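Local atomic coordinates of B-agarase (Saccharophagus degradans, PDB entry 4BQ2), a protein that hydrolyses agarose chains from their ends as a family 50 exo-beta-agarase, with a calcium-binding, carbohydrate-binding-module-like domain in the same chain. Residues T52-V57 / V182-I187; L72-V77 / A167-S172; D11-N16 / K38-A43. One frame throughout, in Å; residues are numbered along the deposited sequence.

Contact 1 (T52-V57 / V182-I187). With CA (calcium ion), chain K.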
# COMPACT_ATOMS: atom_id res chain seq x y z
N THR A 52 -6.52 -20.04 3.12
CA THR A 52 -7.19 -20.98 4.02
C THR A 52 -8.47 -20.32 4.57
O THR A 52 -8.62 -19.09 4.50
CB THR A 52 -6.26 -21.37 5.19
OG1 THR A 52 -6.02 -20.21 6.01
CG2 THR A 52 -4.91 -21.88 4.66
N GLY A 53 -9.40 -21.12 5.10
CA GLY A 53 -10.60 -20.56 5.72
C GLY A 53 -11.87 -21.36 5.46
O GLY A 53 -11.83 -22.59 5.27
N LEU A 54 -13.00 -20.65 5.47
CA LEU A 54 -14.30 -21.24 5.18
C LEU A 54 -15.10 -20.39 4.21
O LEU A 54 -14.83 -19.18 4.00
CB LEU A 54 -15.12 -21.48 6.48
CG LEU A 54 -15.48 -20.24 7.33
CD1 LEU A 54 -16.69 -19.50 6.75
CD2 LEU A 54 -15.80 -20.63 8.76
N ALA A 55 -16.08 -21.02 3.57
CA ALA A 55 -16.98 -20.33 2.69
C ALA A 55 -18.36 -20.90 2.95
O ALA A 55 -18.58 -22.12 2.84
CB ALA A 55 -16.60 -20.50 1.22
N ILE A 56 -19.28 -20.02 3.30
CA ILE A 56 -20.67 -20.43 3.42
C ILE A 56 -21.31 -20.19 2.07
O ILE A 56 -21.29 -19.07 1.54
CB ILE A 56 -21.41 -19.64 4.50
CG1 ILE A 56 -20.60 -19.59 5.80
CG2 ILE A 56 -22.77 -20.30 4.78
CD1 ILE A 56 -21.06 -18.51 6.74
N VAL A 57 -21.89 -21.25 1.51
CA VAL A 57 -22.44 -21.20 0.17
C VAL A 57 -23.79 -21.91 0.18
O VAL A 57 -23.84 -23.12 0.01
CB VAL A 57 -21.53 -21.89 -0.88
CG1 VAL A 57 -22.11 -21.68 -2.27
CG2 VAL A 57 -20.10 -21.35 -0.82
N VAL A 182 -9.29 -20.13 15.01
CA VAL A 182 -10.29 -19.27 15.59
C VAL A 182 -11.47 -20.10 16.08
O VAL A 182 -11.63 -21.26 15.67
CB VAL A 182 -10.80 -18.21 14.58
CG1 VAL A 182 -9.65 -17.28 14.16
CG2 VAL A 182 -11.48 -18.88 13.38
N ILE A 183 -12.29 -19.49 16.95
CA ILE A 183 -13.62 -20.01 17.24
C ILE A 183 -14.58 -18.95 16.74
O ILE A 183 -14.40 -17.76 17.01
CB ILE A 183 -13.89 -20.20 18.76
CG1 ILE A 183 -12.77 -20.95 19.44
CG2 ILE A 183 -15.22 -20.93 18.99
CD1 ILE A 183 -12.50 -22.32 18.86
N ILE A 184 -15.60 -19.38 16.01
CA ILE A 184 -16.62 -18.52 15.43
C ILE A 184 -17.97 -18.96 16.02
O ILE A 184 -18.23 -20.15 16.14
CB ILE A 184 -16.66 -18.66 13.90
CG1 ILE A 184 -15.31 -18.19 13.26
CG2 ILE A 184 -17.84 -17.89 13.31
CD1 ILE A 184 -15.15 -18.60 11.80
N ASP A 185 -18.82 -18.00 16.38
CA ASP A 185 -20.16 -18.34 16.89
C ASP A 185 -21.13 -17.24 16.53
O ASP A 185 -20.72 -16.10 16.25
CB ASP A 185 -20.07 -18.61 18.39
CG ASP A 185 -21.31 -19.34 18.93
OD1 ASP A 185 -22.20 -19.71 18.13
OD2 ASP A 185 -21.42 -19.48 20.16
N ASN A 186 -22.43 -17.59 16.47
CA ASN A 186 -23.52 -16.62 16.38
C ASN A 186 -23.49 -15.77 15.12
O ASN A 186 -23.58 -14.56 15.19
CB ASN A 186 -23.57 -15.74 17.64
CG ASN A 186 -23.81 -16.57 18.90
OD1 ASN A 186 -24.65 -17.47 18.91
ND2 ASN A 186 -23.06 -16.28 19.96
N ILE A 187 -23.28 -16.42 13.99
CA ILE A 187 -23.35 -15.72 12.74
C ILE A 187 -24.79 -15.28 12.55
O ILE A 187 -25.71 -16.11 12.51
CB ILE A 187 -22.88 -16.59 11.57
CG1 ILE A 187 -21.52 -17.23 11.93
CG2 ILE A 187 -22.85 -15.73 10.34
CD1 ILE A 187 -20.80 -17.97 10.82
CA CA K . -23.19 -21.24 19.99
O HOH W 1 -24.73 -19.96 20.56
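Leu-54 and Ile-184 meet tip to tip, the CD2 branch of Leu-54 standing 3.7 Å from CD1 of Ile-184. Beside them Ile-56 and Ile-187 repeat the arrangement at a slightly longer 4.1 Å between their CD1 atoms. Leu-54 CA and Ile-184 CA are 10.9 Å apart and the backbones share no hydrogen bond, so side-chain ends alone make the link. Leu-54 reaches across with its CG set between backbone N and carbonyl carbon (chi1 61°), an uncommon choice for leucine. Further out, Leu-40 and Leu-42 also pack on Leu-54, while Trp-62 and Ile-17 cover Ile-56. On strand 180-191 the direction of neighbouring residues alternates: Ile-184 points into the apolar interior, and Asp-185 turns outward to bind the calcium ion with both carboxylate oxygens, OD1 at 2.6 Å and OD2 at 2.5 Å. The OD2 atom also has a hydrogen bond with Tyr-29. A metal-bound water donates to Asn-186 OD1 at 3.0 Å. The left-handed backbone of Asn-186 (phi 63°) suits the first position of its G1 beta bulge with Ile-187, opposite Phe-6. Facing apolar strands with calcium at the margin are characteristic of beta-sandwich carbohydrate-binding modules, consistent with an agarase CBM-like domain.

Contact 2 (L72-V77 / A167-S172)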
# COMPACT_ATOMS: atom_id res chain seq x y z
N LEU A 72 -24.17 -7.82 9.12
CA LEU A 72 -23.83 -9.18 9.41
C LEU A 72 -22.85 -9.22 10.58
O LEU A 72 -21.80 -8.54 10.55
CB LEU A 72 -23.12 -9.74 8.17
CG LEU A 72 -22.81 -11.21 8.03
CD1 LEU A 72 -24.12 -12.00 8.05
CD2 LEU A 72 -22.05 -11.41 6.70
N TYR A 73 -23.17 -10.03 11.58
CA TYR A 73 -22.38 -10.15 12.81
C TYR A 73 -21.76 -11.51 12.97
O TYR A 73 -22.40 -12.50 12.64
CB TYR A 73 -23.31 -9.92 14.00
CG TYR A 73 -23.56 -8.49 14.30
CD1 TYR A 73 -24.39 -7.72 13.49
CD2 TYR A 73 -22.96 -7.88 15.40
CE1 TYR A 73 -24.62 -6.39 13.76
CE2 TYR A 73 -23.20 -6.53 15.67
CZ TYR A 73 -24.03 -5.81 14.86
OH TYR A 73 -24.29 -4.48 15.12
N PHE A 74 -20.55 -11.56 13.53
CA PHE A 74 -19.88 -12.82 13.91
C PHE A 74 -19.23 -12.61 15.26
O PHE A 74 -18.67 -11.53 15.50
CB PHE A 74 -18.71 -13.16 12.95
CG PHE A 74 -19.05 -13.13 11.49
CD1 PHE A 74 -19.14 -11.93 10.80
CD2 PHE A 74 -19.14 -14.32 10.78
CE1 PHE A 74 -19.42 -11.91 9.44
CE2 PHE A 74 -19.44 -14.32 9.41
CZ PHE A 74 -19.56 -13.11 8.75
N ASP A 75 -19.32 -13.62 16.14
CA ASP A 75 -18.51 -13.63 17.37
C ASP A 75 -17.26 -14.45 17.03
O ASP A 75 -17.37 -15.54 16.50
CB ASP A 75 -19.25 -14.28 18.56
CG ASP A 75 -20.50 -13.51 19.00
OD1 ASP A 75 -20.77 -12.40 18.48
OD2 ASP A 75 -21.25 -14.08 19.82
N ILE A 76 -16.08 -13.89 17.25
CA ILE A 76 -14.83 -14.56 16.84
C ILE A 76 -13.75 -14.35 17.88
O ILE A 76 -13.70 -13.27 18.53
CB ILE A 76 -14.31 -14.02 15.46
CG1 ILE A 76 -15.48 -13.72 14.49
CG2 ILE A 76 -13.30 -14.98 14.81
CD1 ILE A 76 -15.03 -13.11 13.16
N VAL A 77 -12.88 -15.34 18.04
CA VAL A 77 -11.68 -15.15 18.86
C VAL A 77 -10.59 -16.05 18.30
O VAL A 77 -10.92 -17.07 17.70
CB VAL A 77 -11.93 -15.53 20.33
CG1 VAL A 77 -12.09 -17.05 20.49
CG2 VAL A 77 -10.79 -15.04 21.22
N ALA A 167 -24.83 -14.88 -2.18
CA ALA A 167 -24.46 -16.21 -2.64
C ALA A 167 -23.32 -16.85 -1.88
O ALA A 167 -23.20 -18.07 -1.85
CB ALA A 167 -24.13 -16.19 -4.14
N LYS A 168 -22.46 -16.04 -1.27
CA LYS A 168 -21.32 -16.62 -0.63
C LYS A 168 -20.78 -15.69 0.45
O LYS A 168 -20.76 -14.47 0.27
CB LYS A 168 -20.25 -16.91 -1.66
CG LYS A 168 -18.99 -17.54 -1.10
CD LYS A 168 -17.88 -17.51 -2.13
CE LYS A 168 -17.59 -18.88 -2.64
NZ LYS A 168 -16.17 -18.86 -3.09
N ILE A 169 -20.38 -16.29 1.56
CA ILE A 169 -19.75 -15.54 2.64
C ILE A 169 -18.46 -16.26 3.00
O ILE A 169 -18.46 -17.41 3.45
CB ILE A 169 -20.65 -15.42 3.89
CG1 ILE A 169 -21.91 -14.62 3.54
CG2 ILE A 169 -19.89 -14.76 5.05
CD1 ILE A 169 -22.95 -14.65 4.64
N SER A 170 -17.35 -15.56 2.81
CA SER A 170 -16.05 -16.18 2.97
C SER A 170 -15.27 -15.50 4.10
O SER A 170 -15.27 -14.28 4.16
CB SER A 170 -15.30 -16.01 1.65
OG SER A 170 -13.97 -16.36 1.84
N LEU A 171 -14.68 -16.30 4.99
CA LEU A 171 -13.68 -15.83 5.95
C LEU A 171 -12.36 -16.53 5.66
O LEU A 171 -12.28 -17.74 5.75
CB LEU A 171 -14.12 -16.08 7.40
CG LEU A 171 -15.19 -15.13 7.97
CD1 LEU A 171 -15.69 -15.65 9.31
CD2 LEU A 171 -14.70 -13.70 8.13
N SER A 172 -11.32 -15.77 5.34
CA SER A 172 -10.07 -16.38 4.94
C SER A 172 -8.85 -15.78 5.64
O SER A 172 -8.84 -14.60 6.00
CB SER A 172 -9.84 -16.33 3.43
OG SER A 172 -9.93 -14.99 2.89
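Phe-74 touches two aliphatic side chains of strand 166-174 and meets each differently. CG2 of Ile-169 comes to the edge of the ring, near its plane, 4.1 Å from CZ. CD1 of Leu-171 approaches obliquely and is 4.0 Å from Phe-74 CD2, with CE2 equally near; the two side chains run antiparallel alongside one another. Ile-169 divides its contacts between its branches: CG2, anti to the backbone N, takes the phenyl edge, whereas CD1, at the end of an extended chain (chi2 170°), reaches Leu-72 tip to tip, 3.9 Å from its CD2. These three pairs, all between buried residues, make up the close part of the interface.

The packing thins toward the far end of strand 70-79. Ile-76 still points toward segment 167-172, but its CD1 stays 4.7 Å from Leu-171 CD1. At the start of the other segment, Ala-167 and Lys-168 are partly exposed and form a classic beta bulge opposite Thr-91. The outer faces are more polar: Ser-170 turns away from the contact and has a weak hydrogen bond with Tyr-51, while Asp-75 pairs with Arg-188 in a salt bridge and accepts from Asn-186 ND2.

The strand axes approach to 11.6 Å and cross at -35°. That separation is too wide for backbone pairing and fits two layers held apart by one thickness of side chains, as in a beta-sandwich. Leu-88 touches both Phe-74 and Ile-169, and Ile-187 also packs on Phe-74, so further apolar groups pack on the ring. With no hydrogen bond or charge pair across the segments, the chemistry implies cohesion by dispersion and exclusion of water, while hydrogen bonding runs within each layer and among outward-facing polar side chains.

Contact 3 (D11-N16 / K38-A43). With CA (calcium ion), chain K.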
# COMPACT_ATOMS: atom_id res chain seq x y z
N ASP A 11 -24.91 -28.94 17.40
CA ASP A 11 -23.66 -29.75 17.45
C ASP A 11 -23.19 -30.27 16.07
O ASP A 11 -22.37 -31.20 15.97
CB ASP A 11 -23.81 -30.92 18.46
CG ASP A 11 -22.58 -31.11 19.36
OD1 ASP A 11 -21.47 -30.68 19.00
OD2 ASP A 11 -22.73 -31.71 20.46
N GLN A 12 -23.71 -29.68 14.99
CA GLN A 12 -23.30 -30.16 13.67
C GLN A 12 -22.49 -29.13 12.90
O GLN A 12 -22.77 -27.92 12.96
CB GLN A 12 -24.52 -30.59 12.86
CG GLN A 12 -25.33 -31.70 13.51
CD GLN A 12 -26.53 -32.10 12.67
OE1 GLN A 12 -26.48 -32.07 11.44
NE2 GLN A 12 -27.63 -32.46 13.34
N VAL A 13 -21.48 -29.60 12.18
CA VAL A 13 -20.83 -28.71 11.23
C VAL A 13 -21.77 -28.59 10.04
O VAL A 13 -22.00 -29.58 9.32
CB VAL A 13 -19.43 -29.21 10.83
CG1 VAL A 13 -18.84 -28.29 9.78
CG2 VAL A 13 -18.51 -29.30 12.05
N PRO A 14 -22.34 -27.40 9.81
CA PRO A 14 -23.34 -27.29 8.75
C PRO A 14 -22.79 -27.76 7.44
O PRO A 14 -21.58 -27.59 7.17
CB PRO A 14 -23.63 -25.79 8.70
CG PRO A 14 -23.32 -25.30 10.08
CD PRO A 14 -22.14 -26.13 10.53
N SER A 15 -23.66 -28.37 6.63
CA SER A 15 -23.23 -28.94 5.36
C SER A 15 -23.05 -27.89 4.26
O SER A 15 -22.41 -28.18 3.25
CB SER A 15 -24.18 -30.07 4.91
OG SER A 15 -25.46 -29.57 4.58
N ASN A 16 -23.61 -26.69 4.47
CA ASN A 16 -23.47 -25.56 3.55
C ASN A 16 -22.19 -24.75 3.78
O ASN A 16 -21.98 -23.74 3.12
CB ASN A 16 -24.68 -24.62 3.66
CG ASN A 16 -25.99 -25.30 3.34
OD1 ASN A 16 -26.05 -26.24 2.54
ND2 ASN A 16 -27.06 -24.83 3.98
N LYS A 38 -21.58 -23.59 22.32
CA LYS A 38 -20.95 -24.35 21.24
C LYS A 38 -20.54 -23.41 20.10
O LYS A 38 -21.36 -22.63 19.64
CB LYS A 38 -21.90 -25.42 20.71
CG LYS A 38 -22.42 -26.40 21.75
CD LYS A 38 -21.55 -27.61 21.92
CE LYS A 38 -22.41 -28.84 22.19
NZ LYS A 38 -23.70 -28.50 22.84
N GLY A 39 -19.29 -23.50 19.64
CA GLY A 39 -18.82 -22.68 18.53
C GLY A 39 -18.10 -23.52 17.46
O GLY A 39 -17.81 -24.69 17.68
N LEU A 40 -17.89 -22.91 16.30
CA LEU A 40 -17.13 -23.56 15.24
C LEU A 40 -15.66 -23.25 15.42
O LEU A 40 -15.22 -22.08 15.26
CB LEU A 40 -17.60 -23.07 13.89
CG LEU A 40 -16.87 -23.71 12.69
CD1 LEU A 40 -17.39 -25.11 12.42
CD2 LEU A 40 -17.11 -22.81 11.50
N LYS A 41 -14.90 -24.31 15.68
CA LYS A 41 -13.46 -24.20 15.82
C LYS A 41 -12.83 -24.40 14.44
O LYS A 41 -13.03 -25.43 13.81
CB LYS A 41 -12.92 -25.24 16.81
CG LYS A 41 -11.40 -25.14 16.96
CD LYS A 41 -10.84 -26.24 17.82
CE LYS A 41 -9.33 -26.08 17.88
NZ LYS A 41 -8.76 -26.78 19.07
N LEU A 42 -12.12 -23.38 13.96
CA LEU A 42 -11.60 -23.43 12.58
C LEU A 42 -10.07 -23.42 12.66
O LEU A 42 -9.47 -22.40 13.01
CB LEU A 42 -12.16 -22.27 11.75
CG LEU A 42 -11.70 -22.19 10.28
CD1 LEU A 42 -12.29 -23.36 9.47
CD2 LEU A 42 -12.07 -20.86 9.64
N ALA A 43 -9.45 -24.56 12.35
CA ALA A 43 -8.02 -24.69 12.48
C ALA A 43 -7.41 -24.71 11.06
O ALA A 43 -7.58 -25.69 10.33
CB ALA A 43 -7.65 -25.93 13.29
CA CA K . -23.19 -21.24 19.99
O HOH W 1 -24.73 -19.96 20.56
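Lys-38 sends its chain over to Asp-11 through a series of bends: CG lies anti to the carbonyl carbon, beside the backbone N (chi1 -56°), chi2 turns to -90°, and both chi3 and chi4 depart from the extended form. The result lays CE, rather than the ammonium nitrogen, against the carboxylate. CE is 3.4 Å from Asp-11 OD2, while NZ is 4.1 Å from the same oxygen, beyond the length of a salt bridge. The two side chains cross at an angle, and any attraction between the opposite charges is probably weak and long-range. Asp-11 is exposed at the protein surface, so solvent would be expected to weaken that attraction further.

Two residues along each segment, the contact becomes apolar. Val-13 places CG2 at 4.4 Å from Leu-40 CD1, a loose touch between a partly exposed side chain and a buried one. The nearest CA atoms, 7.1 Å apart for Asp-11 and Lys-38 and 7.5 Å for Val-13 and Leu-40, show the loop passing above the strand without pairing with it; no hydrogen bond crosses between the segments.

Lys-38 has a second role through its main chain. Its carbonyl O binds the calcium ion at 2.3 Å while the side chain extends to Asp-11. Asp-7, Glu-9, Ser-37 and Asp-185 complete the protein ligands, and a water at 2.1 Å from the metal is also bound.

Segment 11-16 belongs to the irregular connection from strand 3-6 to strand 17-20. Beneath it, strand 36-44 runs antiparallel to its neighbours 22-30 and 180-191. Ile-26 of strand 22-30 touches both Asp-11 and Lys-38, and Val-13 packs on Phe-19 of strand 17-20.

In the fold
All three contacts fall within the agarase CBM-like domain near the N-terminus. Contact 3 closes first along the chain; contact 2 is then nested inside the loop closed by contact 1. The centres of contacts 1 and 2 are about 5 Å apart, and backbone hydrogen bonds join strand 51-56 to 166-174 and strand 70-79 to 180-191, so both contacts bridge the same two layers. Contact 3 lies about 8 Å from contact 1 and about 13 Å from contact 2, both centre to centre. Strand 36-44 pairs with 180-191, and calcium joins contacts 1 and 3 through Asp-185 and Lys-38. Metal binding and apolar packing thus converge on strand 180-191.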